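Local coordinates for Exo-alpha-sialidase (Clostridium perfringens, PDB 2VO8), which carries a cohesin module that probably binds a dockerin partner with high affinity and so may help assemble a toxin complex, at residues 42-47 / 117-122; 53-58 / 99-104; 61-66 / 93-98. All coordinates share one frame; numbering follows the deposited sequence.

Contact 1. Residues 42-47 / 117-122; sequences YSAEYL and ALVGAG
S43 and G120 pair across two antiparallel strands, 42-47 and 117-121. Backbone hydrogen bonds carry most of the contact. G120 N donates to S43 O at 2.9 Å. E45 and L118 form the next hydrogen-bonded pair. E45 N donates to L118 O at 2.9 Å, and L118 N returns a bond to E45 O at 3.0 Å. At the other end, G120 O accepts from Y42 N at 2.8 Å, nearly straight at 167°. It also takes a weak bond from S43 N. CA-H...O contacts fill in between, such as A44 CA to L118 O at 3.2 Å.

The side chains divide between two faces. On one, A44 CB meets V119 CG1 at 4.1 Å, and Y46 CD1 lies obliquely near A117 CB. On the other face, E45 and L118 extend alongside each other. With CG anti to the backbone N (chi1 165°) and an extended chain, E45 brings OE1 to 3.8 Å from L118 CD1. Beyond the bulge, G122 N lies near the plane of the Y42 ring, at its edge.

Y42 and S43 both face G120, which makes a classic beta bulge in an antiparallel pair of the cohesin beta-sandwich.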
# COMPACT_ATOMS: atom_id res chain seq x y z
N TYR A 42 -13.67 2.36 -8.02
CA TYR A 42 -13.02 2.00 -9.30
C TYR A 42 -11.50 2.26 -9.32
O TYR A 42 -10.77 1.85 -10.23
CB TYR A 42 -13.76 2.62 -10.50
CG TYR A 42 -15.10 1.91 -10.73
CD1 TYR A 42 -15.15 0.73 -11.44
CD2 TYR A 42 -16.31 2.40 -10.16
CE1 TYR A 42 -16.35 0.06 -11.67
CE2 TYR A 42 -17.50 1.74 -10.36
CZ TYR A 42 -17.51 0.55 -11.12
OH TYR A 42 -18.67 -0.18 -11.38
N SER A 43 -10.99 2.95 -8.31
CA SER A 43 -9.55 3.25 -8.32
C SER A 43 -9.15 3.53 -6.89
O SER A 43 -10.01 3.91 -6.09
CB SER A 43 -9.24 4.48 -9.19
OG SER A 43 -9.94 5.63 -8.80
N ALA A 44 -7.87 3.34 -6.57
CA ALA A 44 -7.36 3.82 -5.28
C ALA A 44 -6.03 4.54 -5.49
O ALA A 44 -5.38 4.41 -6.57
CB ALA A 44 -7.28 2.70 -4.30
N GLU A 45 -5.60 5.29 -4.49
CA GLU A 45 -4.31 5.96 -4.52
C GLU A 45 -3.68 6.01 -3.14
O GLU A 45 -4.28 6.50 -2.18
CB GLU A 45 -4.45 7.38 -5.09
CG GLU A 45 -3.25 8.27 -4.83
CD GLU A 45 -3.38 9.63 -5.48
OE1 GLU A 45 -4.38 9.85 -6.20
OE2 GLU A 45 -2.48 10.48 -5.29
N TYR A 46 -2.46 5.49 -3.03
CA TYR A 46 -1.68 5.61 -1.80
C TYR A 46 -0.50 6.57 -1.99
O TYR A 46 -0.06 6.81 -3.11
CB TYR A 46 -1.17 4.24 -1.35
CG TYR A 46 -2.26 3.19 -1.25
CD1 TYR A 46 -3.12 3.15 -0.15
CD2 TYR A 46 -2.43 2.25 -2.25
CE1 TYR A 46 -4.11 2.20 -0.06
CE2 TYR A 46 -3.42 1.29 -2.16
CZ TYR A 46 -4.26 1.27 -1.06
OH TYR A 46 -5.25 0.31 -0.97
N LEU A 47 -0.00 7.10 -0.88
CA LEU A 47 1.37 7.55 -0.81
C LEU A 47 1.97 6.65 0.25
O LEU A 47 1.58 6.67 1.43
CB LEU A 47 1.56 9.05 -0.57
CG LEU A 47 3.06 9.40 -0.71
CD1 LEU A 47 3.55 9.52 -2.15
CD2 LEU A 47 3.47 10.62 0.13
N ALA A 117 -4.39 8.00 1.29
CA ALA A 117 -5.17 6.80 0.93
C ALA A 117 -6.55 7.30 0.51
O ALA A 117 -7.26 7.89 1.31
CB ALA A 117 -5.25 5.85 2.06
N LEU A 118 -6.86 7.12 -0.76
CA LEU A 118 -8.07 7.74 -1.39
C LEU A 118 -8.66 6.68 -2.30
O LEU A 118 -7.90 5.81 -2.80
CB LEU A 118 -7.68 8.92 -2.26
CG LEU A 118 -6.77 10.08 -1.88
CD1 LEU A 118 -6.34 10.76 -3.13
CD2 LEU A 118 -7.49 11.06 -0.94
N VAL A 119 -9.97 6.79 -2.56
CA VAL A 119 -10.62 5.97 -3.60
C VAL A 119 -11.39 6.88 -4.56
O VAL A 119 -11.92 7.92 -4.17
CB VAL A 119 -11.55 4.83 -3.05
CG1 VAL A 119 -10.75 3.70 -2.33
CG2 VAL A 119 -12.64 5.38 -2.14
N GLY A 120 -11.38 6.50 -5.85
CA GLY A 120 -12.23 7.11 -6.87
C GLY A 120 -13.42 6.19 -6.98
O GLY A 120 -13.26 4.95 -6.99
N ALA A 121 -14.59 6.79 -7.06
CA ALA A 121 -15.84 6.06 -6.92
C ALA A 121 -16.73 6.33 -8.12
O ALA A 121 -16.42 7.15 -8.98
CB ALA A 121 -16.54 6.45 -5.63
N GLY A 122 -17.86 5.63 -8.15
CA GLY A 122 -18.84 5.73 -9.26
C GLY A 122 -19.69 6.99 -9.31
O GLY A 122 -20.52 7.17 -10.22

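Contact 2. Residues 53-58 / 99-104; sequences EAFILN and VNLTPK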
# COMPACT_ATOMS: atom_id res chain seq x y z
N GLU A 53 16.77 4.53 3.84
CA GLU A 53 18.10 4.06 4.32
C GLU A 53 18.09 2.57 4.70
O GLU A 53 19.11 1.87 4.59
CB GLU A 53 18.57 4.88 5.54
CG GLU A 53 18.73 6.35 5.27
CD GLU A 53 19.37 7.09 6.44
OE1 GLU A 53 19.22 6.64 7.59
OE2 GLU A 53 20.02 8.12 6.18
N ALA A 54 16.93 2.08 5.13
CA ALA A 54 16.82 0.74 5.66
C ALA A 54 16.37 -0.33 4.66
O ALA A 54 16.62 -1.50 4.91
CB ALA A 54 15.94 0.72 6.87
N PHE A 55 15.67 0.08 3.60
CA PHE A 55 15.08 -0.78 2.58
C PHE A 55 15.45 -0.37 1.17
O PHE A 55 15.57 0.77 0.89
CB PHE A 55 13.55 -0.83 2.65
CG PHE A 55 13.01 -1.14 3.99
CD1 PHE A 55 12.78 -2.40 4.36
CD2 PHE A 55 12.70 -0.13 4.88
CE1 PHE A 55 12.28 -2.68 5.56
CE2 PHE A 55 12.21 -0.40 6.06
CZ PHE A 55 12.01 -1.68 6.42
N ILE A 56 15.54 -1.38 0.32
CA ILE A 56 15.57 -1.27 -1.13
C ILE A 56 14.12 -1.52 -1.72
O ILE A 56 13.62 -2.56 -1.45
CB ILE A 56 16.55 -2.39 -1.68
CG1 ILE A 56 17.95 -2.24 -1.09
CG2 ILE A 56 16.58 -2.45 -3.12
CD1 ILE A 56 18.76 -3.49 -1.07
N LEU A 57 13.56 -0.56 -2.50
CA LEU A 57 12.30 -0.82 -3.18
C LEU A 57 12.52 -1.66 -4.44
O LEU A 57 13.17 -1.21 -5.38
CB LEU A 57 11.60 0.49 -3.53
CG LEU A 57 10.26 0.37 -4.27
CD1 LEU A 57 9.22 -0.31 -3.38
CD2 LEU A 57 9.77 1.73 -4.72
N ASN A 58 11.96 -2.86 -4.45
CA ASN A 58 12.20 -3.82 -5.55
C ASN A 58 11.22 -3.71 -6.68
O ASN A 58 11.62 -3.46 -7.82
CB ASN A 58 12.21 -5.25 -5.06
CG ASN A 58 13.30 -5.51 -4.06
OD1 ASN A 58 13.09 -6.19 -3.03
ND2 ASN A 58 14.47 -4.95 -4.35
N VAL A 99 3.92 -4.54 -2.42
CA VAL A 99 5.15 -3.75 -2.45
C VAL A 99 6.30 -4.64 -1.96
O VAL A 99 6.29 -5.13 -0.85
CB VAL A 99 5.06 -2.45 -1.57
CG1 VAL A 99 6.36 -1.61 -1.66
CG2 VAL A 99 3.89 -1.61 -1.92
N ASN A 100 7.25 -4.93 -2.85
CA ASN A 100 8.31 -5.89 -2.55
C ASN A 100 9.57 -5.07 -2.18
O ASN A 100 9.96 -4.17 -2.92
CB ASN A 100 8.59 -6.79 -3.75
CG ASN A 100 9.43 -7.96 -3.39
OD1 ASN A 100 10.67 -7.80 -3.18
ND2 ASN A 100 8.81 -9.14 -3.25
N LEU A 101 10.09 -5.36 -0.99
CA LEU A 101 11.21 -4.63 -0.36
C LEU A 101 12.24 -5.61 0.15
O LEU A 101 11.92 -6.68 0.52
CB LEU A 101 10.70 -3.80 0.83
CG LEU A 101 9.73 -2.69 0.42
CD1 LEU A 101 8.45 -2.72 1.30
CD2 LEU A 101 10.31 -1.33 0.42
N THR A 102 13.51 -5.20 0.18
CA THR A 102 14.58 -5.98 0.83
C THR A 102 15.28 -5.07 1.86
O THR A 102 15.76 -3.98 1.49
CB THR A 102 15.61 -6.51 -0.16
OG1 THR A 102 14.95 -7.31 -1.17
CG2 THR A 102 16.73 -7.32 0.56
N PRO A 103 15.31 -5.49 3.12
CA PRO A 103 16.03 -4.62 4.10
C PRO A 103 17.52 -4.65 3.85
O PRO A 103 18.03 -5.64 3.36
CB PRO A 103 15.69 -5.25 5.47
CG PRO A 103 14.55 -6.30 5.18
CD PRO A 103 14.72 -6.68 3.75
N LYS A 104 18.20 -3.54 4.13
CA LYS A 104 19.68 -3.57 3.98
C LYS A 104 20.42 -3.14 5.24
O LYS A 104 21.67 -3.09 5.22
CB LYS A 104 20.10 -2.75 2.78
CG LYS A 104 19.77 -1.26 2.84
CD LYS A 104 20.25 -0.63 1.58
CE LYS A 104 20.06 0.86 1.47
NZ LYS A 104 21.10 1.69 2.20
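F55 and P103 face each other as a non-hydrogen-bonded pair where strands 55-58 and 99-103 run antiparallel. P103 CA lies obliquely to the F55 ring, 3.9 Å from F55 CD1. On the same face, F55 CB touches L101 CD2 at 4.0 Å. The first torsion of L57 is fully trans (chi1 180°). This carries L57 CD1 over toward the partner strand, 3.6 Å from V99 CG1 and also close to L101 CD2.

I56 and T102 occupy the other face. At the ends, K104 and N58 reach toward the opposite segment. I56 and K104 cross at about a right angle, I56 CG1 resting 3.9 Å from K104 CD. The K104 chain runs extended toward E53 and bends at its last torsion (chi4 80°). K104 NZ then donates to E53 O at 3.1 Å. The N58 side chain slants across those of N100 and T102.

Backbone bonds hold these groups in place. I56 N donates to T102 O at 2.9 Å and is almost straight (177°). T102 N returns a bond to I56 O. Beyond them, K104 N reaches A54 O at 2.7 Å, and N58 N reaches N100 O at 2.8 Å. K104 is thus held to the 53-54 loop by both its backbone and its ammonium group.

Farther out, V136 and I138 of strand 126-139 pack on F55, and F26 packs on L101 and P103. Y50 touches both F55 and L57. E53 N is bonded to N51 OD1, which ties down the start of the segment. The arrangement is an antiparallel strand pair with one apolar face turned inward, as in the beta-sandwich of cohesin modules.

Contact 3. Residues 61-66 / 93-98; sequences TSFNDS and DSDLVK
D95 lays its CB over the F63 ring. It sits above the centre, 3.5 Å from the centroid and 5° off the ring normal. This is a CH-pi contact. The carboxylate of D95 stands almost perpendicular to the ring, the two planes 88° apart. D95 OD2 comes to 3.9 Å from F63 CZ, while OD1 makes a salt bridge with K15. The chi1 of F63 is near trans (-170°), with CG turned away from the backbone N, which swings the ring across to strand 95-98. I29 of strand 26-33 touches both F63 and D95.

K98 meets F63 at about a right angle, with K98 CG 3.9 Å from F63 CD1. The K98 chain bends at chi3, and its CE comes to 3.5 Å from S62 O. T61 crosses K98 at a slant, T61 OG1 lying 3.7 Å from K98 CB. A water bonds T61 OG1 and makes a longer, less certain bond to K98 O.

The backbones set these positions. T61 and K98 are a hydrogen-bonded pair: K98 N donates to T61 O at 2.8 Å, and T61 N donates to K98 O. F63 N then bonds L96 O at 2.9 Å from above the carbonyl plane, as the chain leaves the strand. Past it, N64 OD1 accepts from S66 N, an Asx turn, and also from S66 OG.

The chemistry is mixed. D95 uses its CB to cover an aromatic face and its carboxylate to hold a lysine. The salt bridge with K15 probably helps fix the rotation of the D95 carboxylate beside the ring.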
# COMPACT_ATOMS: atom_id res chain seq x y z
N THR A 61 3.55 -4.18 -7.58
CA THR A 61 2.65 -4.80 -8.55
C THR A 61 1.22 -4.95 -8.05
O THR A 61 0.90 -4.83 -6.85
CB THR A 61 3.15 -6.20 -8.93
OG1 THR A 61 3.22 -7.00 -7.76
CG2 THR A 61 4.58 -6.15 -9.58
N SER A 62 0.34 -5.21 -8.99
CA SER A 62 -1.07 -5.43 -8.61
C SER A 62 -1.24 -6.74 -7.87
O SER A 62 -0.55 -7.74 -8.09
CB SER A 62 -1.94 -5.39 -9.88
OG SER A 62 -1.63 -6.51 -10.66
N PHE A 63 -2.21 -6.74 -6.93
CA PHE A 63 -2.45 -7.92 -6.13
C PHE A 63 -3.10 -9.03 -6.97
O PHE A 63 -2.94 -10.21 -6.67
CB PHE A 63 -3.25 -7.58 -4.86
CG PHE A 63 -3.33 -8.70 -3.88
CD1 PHE A 63 -2.31 -8.92 -2.97
CD2 PHE A 63 -4.45 -9.53 -3.85
CE1 PHE A 63 -2.40 -9.99 -2.05
CE2 PHE A 63 -4.55 -10.56 -2.94
CZ PHE A 63 -3.52 -10.80 -2.04
N ASN A 64 -3.76 -8.63 -8.06
CA ASN A 64 -4.25 -9.56 -9.06
C ASN A 64 -4.43 -8.84 -10.41
O ASN A 64 -4.29 -7.60 -10.53
CB ASN A 64 -5.57 -10.22 -8.61
CG ASN A 64 -6.69 -9.23 -8.44
OD1 ASN A 64 -6.87 -8.33 -9.26
ND2 ASN A 64 -7.46 -9.37 -7.36
N ASP A 65 -4.77 -9.63 -11.42
CA ASP A 65 -4.79 -9.14 -12.79
C ASP A 65 -6.15 -8.52 -13.22
O ASP A 65 -6.37 -8.29 -14.42
CB ASP A 65 -4.31 -10.25 -13.74
CG ASP A 65 -5.28 -11.40 -13.84
OD1 ASP A 65 -6.32 -11.35 -13.14
OD2 ASP A 65 -5.01 -12.36 -14.63
N SER A 66 -7.01 -8.20 -12.26
CA SER A 66 -8.19 -7.35 -12.54
C SER A 66 -7.98 -5.87 -12.25
O SER A 66 -8.90 -5.06 -12.40
CB SER A 66 -9.41 -7.85 -11.76
OG SER A 66 -9.29 -7.58 -10.38
N ASP A 93 -13.33 -5.22 0.66
CA ASP A 93 -12.24 -5.66 1.59
C ASP A 93 -11.04 -6.24 0.84
O ASP A 93 -10.27 -7.05 1.40
CB ASP A 93 -12.81 -6.68 2.58
CG ASP A 93 -13.60 -6.02 3.74
OD1 ASP A 93 -14.00 -4.85 3.69
OD2 ASP A 93 -13.82 -6.71 4.73
N SER A 94 -10.88 -5.82 -0.41
CA SER A 94 -9.86 -6.41 -1.27
C SER A 94 -8.43 -5.92 -0.97
O SER A 94 -8.22 -4.80 -0.57
CB SER A 94 -10.14 -6.28 -2.80
OG SER A 94 -11.08 -5.27 -3.15
N ASP A 95 -7.47 -6.79 -1.24
CA ASP A 95 -6.07 -6.45 -1.31
C ASP A 95 -5.78 -6.00 -2.76
O ASP A 95 -6.30 -6.59 -3.74
CB ASP A 95 -5.22 -7.65 -0.86
CG ASP A 95 -5.39 -7.95 0.64
OD1 ASP A 95 -5.99 -7.13 1.34
OD2 ASP A 95 -4.92 -8.99 1.10
N LEU A 96 -5.01 -4.92 -2.86
CA LEU A 96 -4.85 -4.19 -4.12
C LEU A 96 -3.40 -4.16 -4.68
O LEU A 96 -3.21 -4.22 -5.89
CB LEU A 96 -5.35 -2.77 -3.96
CG LEU A 96 -6.84 -2.58 -3.66
CD1 LEU A 96 -7.19 -1.13 -3.57
CD2 LEU A 96 -7.68 -3.24 -4.80
N VAL A 97 -2.41 -4.08 -3.79
CA VAL A 97 -1.03 -3.82 -4.23
C VAL A 97 -0.05 -4.65 -3.40
O VAL A 97 -0.26 -4.82 -2.19
CB VAL A 97 -0.65 -2.34 -4.07
CG1 VAL A 97 0.88 -2.11 -4.57
CG2 VAL A 97 -1.65 -1.43 -4.75
N LYS A 98 0.98 -5.18 -4.06
CA LYS A 98 2.11 -5.88 -3.41
C LYS A 98 3.32 -4.95 -3.54
O LYS A 98 3.71 -4.62 -4.66
CB LYS A 98 2.45 -7.16 -4.16
CG LYS A 98 1.37 -8.22 -4.22
CD LYS A 98 1.90 -9.54 -4.81
CE LYS A 98 1.35 -9.92 -6.18
NZ LYS A 98 1.39 -11.43 -6.24
O HOH W 1 5.57 -6.83 -6.22

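Contacts 2 and 3 join the same two strands, 55-62 and 95-103. Contact 1 joins their neighbours in sequence, 41-49 and 107-121. Contact 3 lies nearest the chain centre (about 10 Å between centres, against 11 and 14 Å for contacts 1 and 2). Contact 2, across the centre from contact 1, has the largest interface and the most exposed residues: E53, I56, N58 and K104. It combines an apolar face with a lysine-to-carbonyl bond. Contact 1 relies mainly on backbone bonding, with A44, V119, A117 and Y46 on the inner face. Contact 3 depends more on an aromatic face and a charged residue. Contacts 1 and 3 touch in the core, where L96 packs on A44 and Y46.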